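Local coordinates for protein metalloregulator ScaR (Streptococcus gordonii, PDB 3HRS) that acts as a manganese-activated repressor of transcription, a dimeric member of the DtxR/MntR family that probably binds DNA when loaded with metal, at residues Y72-L77 with V104-V109; R76-F81 with E110-L115. All coordinates share one frame; numbering follows the deposited sequence.

Contact 1. Residues Y72-L77 with V104-V109; sequences YRKHRL and VSDHFV. With SO4 (sulfate ion), chain C.
Lys74 lies across Val109 with its aliphatic part. Its CB skirts Val109 CG2 at 4.2 Å, and CG lies against the same methyl (3.4 Å). CG stands anti to the backbone N (chi1 -156°), and the still extended chain takes CD past Val104 CG2; bends at the last two torsions then swing CE near both Val104 O and Asp106 OD1. The tip, NZ, stops 4.2 Å from Asp106 OD1, too far for a salt bridge, and has a long, weak ion pair with Glu5. The other Val109 methyl, CG1, meets Leu77 CD1 at 3.8 Å. That leucine carbon also covers one face of the Arg73 guanidinium, whose NH2 pairs with Glu110 and Asp113. On a different side of the helix, the extended Arg76 reaches a sulfate: NH2 bonds to O4 at 3.2 Å, nearly straight (168°). Ser105 OG caps helix 106-115 by accepting from Phe108 N, and also bonds Glu96 of the second subunit. Within the metal-binding and dimerisation domain of this DtxR/MntR family member, the contact sets the first turn of helix 106-115 against the middle of helix 62-84, with helix 4-13 beside Tyr72.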
loop_
_atom_site.group_PDB
_atom_site.type_symbol
_atom_site.label_atom_id
_atom_site.label_comp_id
_atom_site.label_asym_id
_atom_site.label_seq_id
_atom_site.Cartn_x
_atom_site.Cartn_y
_atom_site.Cartn_z
ATOM N N TYR A 72 -13.971 -3.383 -7.120
ATOM C CA TYR A 72 -13.882 -2.274 -8.015
ATOM C C TYR A 72 -13.531 -1.009 -7.229
ATOM O O TYR A 72 -12.715 -0.189 -7.708
ATOM C CB TYR A 72 -15.163 -2.157 -8.828
ATOM C CG TYR A 72 -15.138 -2.963 -10.114
ATOM C CD1 TYR A 72 -14.564 -2.451 -11.262
ATOM C CD2 TYR A 72 -15.713 -4.210 -10.189
ATOM C CE1 TYR A 72 -14.550 -3.168 -12.439
ATOM C CE2 TYR A 72 -15.703 -4.938 -11.367
ATOM C CZ TYR A 72 -15.121 -4.415 -12.490
ATOM O OH TYR A 72 -15.105 -5.139 -13.669
ATOM N N ARG A 73 -14.099 -0.858 -6.023
ATOM C CA ARG A 73 -13.691 0.247 -5.135
ATOM C C ARG A 73 -12.194 0.233 -4.920
ATOM O O ARG A 73 -11.503 1.228 -5.207
ATOM C CB ARG A 73 -14.384 0.225 -3.784
ATOM C CG ARG A 73 -15.525 1.194 -3.688
ATOM C CD ARG A 73 -16.269 1.044 -2.365
ATOM N NE ARG A 73 -15.610 1.714 -1.248
ATOM C CZ ARG A 73 -15.613 3.031 -1.053
ATOM N NH1 ARG A 73 -16.205 3.858 -1.913
ATOM N NH2 ARG A 73 -15.001 3.536 0.003
ATOM N N LYS A 74 -11.698 -0.905 -4.441
ATOM C CA LYS A 74 -10.290 -1.050 -4.086
ATOM C C LYS A 74 -9.425 -0.673 -5.275
ATOM O O LYS A 74 -8.581 0.237 -5.197
ATOM C CB LYS A 74 -10.011 -2.481 -3.646
ATOM C CG LYS A 74 -8.806 -2.634 -2.751
ATOM C CD LYS A 74 -8.224 -4.041 -2.816
ATOM C CE LYS A 74 -8.811 -4.965 -1.739
ATOM N NZ LYS A 74 -9.894 -5.839 -2.218
ATOM N N HIS A 75 -9.691 -1.341 -6.393
ATOM C CA HIS A 75 -8.953 -1.166 -7.632
ATOM C C HIS A 75 -9.007 0.248 -8.236
ATOM O O HIS A 75 -7.980 0.788 -8.651
ATOM C CB HIS A 75 -9.506 -2.129 -8.641
ATOM C CG HIS A 75 -8.948 -1.939 -10.007
ATOM N ND1 HIS A 75 -7.681 -2.352 -10.349
ATOM C CD2 HIS A 75 -9.487 -1.392 -11.123
ATOM C CE1 HIS A 75 -7.469 -2.082 -11.621
ATOM N NE2 HIS A 75 -8.546 -1.497 -12.114
ATOM N N ARG A 76 -10.203 0.838 -8.297
ATOM C CA ARG A 76 -10.308 2.197 -8.800
ATOM C C ARG A 76 -9.812 3.273 -7.813
ATOM O O ARG A 76 -9.259 4.271 -8.230
ATOM C CB ARG A 76 -11.713 2.507 -9.339
ATOM C CG ARG A 76 -11.991 1.743 -10.616
ATOM C CD ARG A 76 -13.478 1.542 -10.948
ATOM N NE ARG A 76 -13.585 0.711 -12.149
ATOM C CZ ARG A 76 -14.713 0.468 -12.814
ATOM N NH1 ARG A 76 -15.867 0.994 -12.416
ATOM N NH2 ARG A 76 -14.679 -0.307 -13.890
ATOM N N LEU A 77 -9.999 3.107 -6.510
ATOM C CA LEU A 77 -9.439 4.126 -5.632
ATOM C C LEU A 77 -7.888 4.071 -5.612
ATOM O O LEU A 77 -7.235 5.097 -5.636
ATOM C CB LEU A 77 -10.035 4.074 -4.235
ATOM C CG LEU A 77 -11.507 4.450 -4.059
ATOM C CD1 LEU A 77 -12.067 3.933 -2.714
ATOM C CD2 LEU A 77 -11.645 5.909 -4.114
ATOM N N VAL A 104 -3.486 -4.369 0.431
ATOM C CA VAL A 104 -4.079 -3.394 1.331
ATOM C C VAL A 104 -5.406 -3.904 1.844
ATOM O O VAL A 104 -6.132 -4.632 1.141
ATOM C CB VAL A 104 -4.277 -2.018 0.686
ATOM C CG1 VAL A 104 -2.942 -1.419 0.322
ATOM C CG2 VAL A 104 -5.182 -2.133 -0.520
ATOM N N SER A 105 -5.694 -3.517 3.085
ATOM C CA SER A 105 -6.917 -3.871 3.784
ATOM C C SER A 105 -8.096 -3.005 3.368
ATOM O O SER A 105 -7.921 -1.906 2.840
ATOM C CB SER A 105 -6.708 -3.676 5.275
ATOM O OG SER A 105 -6.781 -2.306 5.627
ATOM N N ASP A 106 -9.304 -3.485 3.633
ATOM C CA ASP A 106 -10.477 -2.652 3.412
ATOM C C ASP A 106 -10.484 -1.338 4.217
ATOM O O ASP A 106 -11.055 -0.341 3.785
ATOM C CB ASP A 106 -11.747 -3.459 3.608
ATOM C CG ASP A 106 -11.940 -4.483 2.503
ATOM O OD1 ASP A 106 -11.131 -4.461 1.539
ATOM O OD2 ASP A 106 -12.890 -5.296 2.592
ATOM N N HIS A 107 -9.823 -1.318 5.361
ATOM C CA HIS A 107 -9.758 -0.095 6.148
ATOM C C HIS A 107 -8.827 0.927 5.467
ATOM O O HIS A 107 -9.050 2.146 5.543
ATOM C CB HIS A 107 -9.305 -0.413 7.580
ATOM C CG HIS A 107 -9.036 0.795 8.429
ATOM N ND1 HIS A 107 -7.760 1.161 8.820
ATOM C CD2 HIS A 107 -9.874 1.696 8.997
ATOM C CE1 HIS A 107 -7.825 2.246 9.573
ATOM N NE2 HIS A 107 -9.096 2.591 9.699
ATOM N N PHE A 108 -7.777 0.430 4.821
ATOM C CA PHE A 108 -6.914 1.290 4.031
ATOM C C PHE A 108 -7.790 1.918 2.947
ATOM O O PHE A 108 -7.799 3.119 2.749
ATOM C CB PHE A 108 -5.771 0.480 3.398
ATOM C CG PHE A 108 -4.800 1.313 2.605
ATOM C CD1 PHE A 108 -3.658 1.854 3.215
ATOM C CD2 PHE A 108 -5.022 1.570 1.251
ATOM C CE1 PHE A 108 -2.746 2.631 2.487
ATOM C CE2 PHE A 108 -4.118 2.354 0.505
ATOM C CZ PHE A 108 -2.981 2.881 1.122
ATOM N N VAL A 109 -8.557 1.088 2.265
ATOM C CA VAL A 109 -9.340 1.575 1.160
ATOM C C VAL A 109 -10.353 2.599 1.635
ATOM O O VAL A 109 -10.563 3.611 0.986
ATOM C CB VAL A 109 -9.978 0.419 0.380
ATOM C CG1 VAL A 109 -10.829 0.927 -0.748
ATOM C CG2 VAL A 109 -8.882 -0.462 -0.184
HETATM S S SO4 C . -12.747 -1.961 -16.536
HETATM O O1 SO4 C . -13.267 -0.739 -17.164
HETATM O O2 SO4 C . -13.873 -2.865 -16.319
HETATM O O3 SO4 C . -11.766 -2.633 -17.400
HETATM O O4 SO4 C . -12.124 -1.621 -15.245
#

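Contact 2. Residues R76-F81 with E110-L115; sequences RLIEVF and ERLDQL. With SO4 (sulfate ion), chain C.
Phe81 holds CG anti to its backbone N (chi1 171°) and so reaches from helix 62-84 to Leu112, while Asp113, with the same kind of first torsion, turns its carboxylate to the end of Leu77. Leu112 contributes most of the contact from its helix. Its CD1 fits among three residues of the facing helix: it lies 3.6 Å from Leu77 O, meets Ile78 CD1 at 3.7 Å and has Phe81 CB at 3.9 Å. The CB of Ile78 is directed away from helix 106-115, yet the turn about the CB-CG1 bond (chi2 -46°) brings CD1 back to Leu112, and the two side chains cross at about a right angle. The second methyl of Leu112, CD2, approaches the Phe81 ring obliquely, 3.7 Å from its CD1. Farther along the same ring, CE1 has Leu115 CD2 at 4.5 Å, a looser touch. At the other flank, Leu77 sets both methyls against one side of the Asp113 carboxylate, its CD2 3.3 Å from Asp113 OD1. OD1 therefore faces methyl groups, whereas OD2 is engaged by Arg73. No hydrogen bond joins the two helix segments; the pairing rests largely on apolar contacts, with the Asp113 side chain packed beside Leu77. This part of the metal-binding and dimerisation domain includes Glu79, a zinc ligand in another structure of the protein. The helix axes come within 10.0 Å and cross at 45°, both running in the same general direction. Phe81 carries the packing into the dimer, where its ring meets Phe81 of the second subunit and rests on Phe108 of that chain. One side of the later turns of helix 106-115 packs on helix 62-84, and Leu115 reaches Phe81 of the second subunit.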
loop_
_atom_site.group_PDB
_atom_site.type_symbol
_atom_site.label_atom_id
_atom_site.label_comp_id
_atom_site.label_asym_id
_atom_site.label_seq_id
_atom_site.Cartn_x
_atom_site.Cartn_y
_atom_site.Cartn_z
ATOM N N ARG A 76 -10.203 0.838 -8.297
ATOM C CA ARG A 76 -10.308 2.197 -8.800
ATOM C C ARG A 76 -9.812 3.273 -7.813
ATOM O O ARG A 76 -9.259 4.271 -8.230
ATOM C CB ARG A 76 -11.713 2.507 -9.339
ATOM C CG ARG A 76 -11.991 1.743 -10.616
ATOM C CD ARG A 76 -13.478 1.542 -10.948
ATOM N NE ARG A 76 -13.585 0.711 -12.149
ATOM C CZ ARG A 76 -14.713 0.468 -12.814
ATOM N NH1 ARG A 76 -15.867 0.994 -12.416
ATOM N NH2 ARG A 76 -14.679 -0.307 -13.890
ATOM N N LEU A 77 -9.999 3.107 -6.510
ATOM C CA LEU A 77 -9.439 4.126 -5.632
ATOM C C LEU A 77 -7.888 4.071 -5.612
ATOM O O LEU A 77 -7.235 5.097 -5.636
ATOM C CB LEU A 77 -10.035 4.074 -4.235
ATOM C CG LEU A 77 -11.507 4.450 -4.059
ATOM C CD1 LEU A 77 -12.067 3.933 -2.714
ATOM C CD2 LEU A 77 -11.645 5.909 -4.114
ATOM N N ILE A 78 -7.309 2.877 -5.619
ATOM C CA ILE A 78 -5.863 2.757 -5.749
ATOM C C ILE A 78 -5.434 3.378 -7.083
ATOM O O ILE A 78 -4.425 4.073 -7.176
ATOM C CB ILE A 78 -5.381 1.287 -5.684
ATOM C CG1 ILE A 78 -5.694 0.648 -4.319
ATOM C CG2 ILE A 78 -3.912 1.207 -5.880
ATOM C CD1 ILE A 78 -5.329 1.530 -3.166
ATOM N N GLU A 79 -6.202 3.131 -8.130
ATOM C CA GLU A 79 -5.851 3.713 -9.417
ATOM C C GLU A 79 -5.779 5.222 -9.254
ATOM O O GLU A 79 -4.735 5.803 -9.498
ATOM C CB GLU A 79 -6.854 3.336 -10.493
ATOM C CG GLU A 79 -6.616 4.025 -11.814
ATOM C CD GLU A 79 -5.791 3.189 -12.754
ATOM O OE1 GLU A 79 -5.396 3.720 -13.824
ATOM O OE2 GLU A 79 -5.554 1.998 -12.424
ATOM N N VAL A 80 -6.891 5.837 -8.830
ATOM C CA VAL A 80 -6.960 7.274 -8.582
ATOM C C VAL A 80 -5.841 7.760 -7.673
ATOM O O VAL A 80 -5.274 8.802 -7.918
ATOM C CB VAL A 80 -8.255 7.690 -7.895
ATOM C CG1 VAL A 80 -8.137 9.145 -7.350
ATOM C CG2 VAL A 80 -9.424 7.561 -8.853
ATOM N N PHE A 81 -5.525 7.030 -6.614
ATOM C CA PHE A 81 -4.452 7.490 -5.740
ATOM C C PHE A 81 -3.111 7.494 -6.482
ATOM O O PHE A 81 -2.406 8.475 -6.457
ATOM C CB PHE A 81 -4.373 6.673 -4.435
ATOM C CG PHE A 81 -3.153 6.973 -3.588
ATOM C CD1 PHE A 81 -3.089 8.125 -2.817
ATOM C CD2 PHE A 81 -2.081 6.083 -3.543
ATOM C CE1 PHE A 81 -1.968 8.386 -2.008
ATOM C CE2 PHE A 81 -0.958 6.329 -2.733
ATOM C CZ PHE A 81 -0.899 7.477 -1.968
ATOM N N GLU A 110 -10.944 2.384 2.794
ATOM C CA GLU A 110 -11.898 3.369 3.292
ATOM C C GLU A 110 -11.221 4.691 3.620
ATOM O O GLU A 110 -11.713 5.745 3.236
ATOM C CB GLU A 110 -12.697 2.845 4.484
ATOM C CG GLU A 110 -14.168 2.622 4.171
ATOM C CD GLU A 110 -14.394 1.790 2.907
ATOM O OE1 GLU A 110 -13.676 0.788 2.684
ATOM O OE2 GLU A 110 -15.312 2.133 2.138
ATOM N N ARG A 111 -10.090 4.649 4.310
ATOM C CA ARG A 111 -9.396 5.903 4.620
ATOM C C ARG A 111 -8.964 6.620 3.320
ATOM O O ARG A 111 -9.186 7.826 3.157
ATOM C CB ARG A 111 -8.203 5.644 5.538
ATOM C CG ARG A 111 -8.546 4.860 6.807
ATOM C CD ARG A 111 -9.706 5.477 7.543
ATOM N NE ARG A 111 -9.470 6.890 7.788
ATOM C CZ ARG A 111 -10.233 7.661 8.557
ATOM N NH1 ARG A 111 -11.295 7.153 9.176
ATOM N NH2 ARG A 111 -9.926 8.945 8.713
ATOM N N LEU A 112 -8.364 5.846 2.412
ATOM C CA LEU A 112 -7.965 6.295 1.099
ATOM C C LEU A 112 -9.075 7.080 0.444
ATOM O O LEU A 112 -8.841 8.132 -0.122
ATOM C CB LEU A 112 -7.653 5.098 0.213
ATOM C CG LEU A 112 -6.428 5.209 -0.697
ATOM C CD1 LEU A 112 -6.803 4.712 -2.061
ATOM C CD2 LEU A 112 -5.838 6.645 -0.756
ATOM N N ASP A 113 -10.285 6.543 0.508
ATOM C CA ASP A 113 -11.436 7.156 -0.146
ATOM C C ASP A 113 -11.605 8.561 0.378
ATOM O O ASP A 113 -11.785 9.500 -0.377
ATOM C CB ASP A 113 -12.699 6.345 0.151
ATOM C CG ASP A 113 -13.877 6.732 -0.725
ATOM O OD1 ASP A 113 -13.683 7.269 -1.836
ATOM O OD2 ASP A 113 -15.015 6.473 -0.299
ATOM N N GLN A 114 -11.540 8.689 1.691
ATOM C CA GLN A 114 -11.689 9.969 2.336
ATOM C C GLN A 114 -10.556 10.908 1.919
ATOM O O GLN A 114 -10.780 12.092 1.641
ATOM C CB GLN A 114 -11.673 9.797 3.846
ATOM C CG GLN A 114 -11.969 11.089 4.542
ATOM C CD GLN A 114 -12.158 10.938 6.033
ATOM O OE1 GLN A 114 -11.628 10.016 6.653
ATOM N NE2 GLN A 114 -12.925 11.853 6.621
ATOM N N LEU A 115 -9.337 10.382 1.895
ATOM C CA LEU A 115 -8.178 11.186 1.527
ATOM C C LEU A 115 -8.346 11.780 0.126
ATOM O O LEU A 115 -7.973 12.928 -0.119
ATOM C CB LEU A 115 -6.929 10.326 1.539
ATOM C CG LEU A 115 -5.712 11.136 1.154
ATOM C CD1 LEU A 115 -5.667 12.309 2.098
ATOM C CD2 LEU A 115 -4.430 10.279 1.224
HETATM S S SO4 C . -12.747 -1.961 -16.536
HETATM O O1 SO4 C . -13.267 -0.739 -17.164
HETATM O O2 SO4 C . -13.873 -2.865 -16.319
HETATM O O3 SO4 C . -11.766 -2.633 -17.400
HETATM O O4 SO4 C . -12.124 -1.621 -15.245
#

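Overall arrangement
Contacts 1 and 2, with centres about 7 Å apart, are successive parts of one interface between helices 62-84 and 106-115, sharing Arg76 and Leu77. Arg73 of contact 1 crosses into contact 2 through salt bridges from NH2 to Glu110 OE2 (2.6 Å) and Asp113 OD2 (3.0 Å); Phe108 packs on Ile78 alongside. Helix 62-84 also carries Glu79, which binds zinc in another structure of this protein together with Cys122, His124 and Asp159; the side chain of Leu77 lies about 8 Å from that of Cys122. No metal occupies that site here. The sulfate near Arg76, probably from the crystallisation liquor, also bonds to His158 and Asp159. Both contacts reach the second subunit.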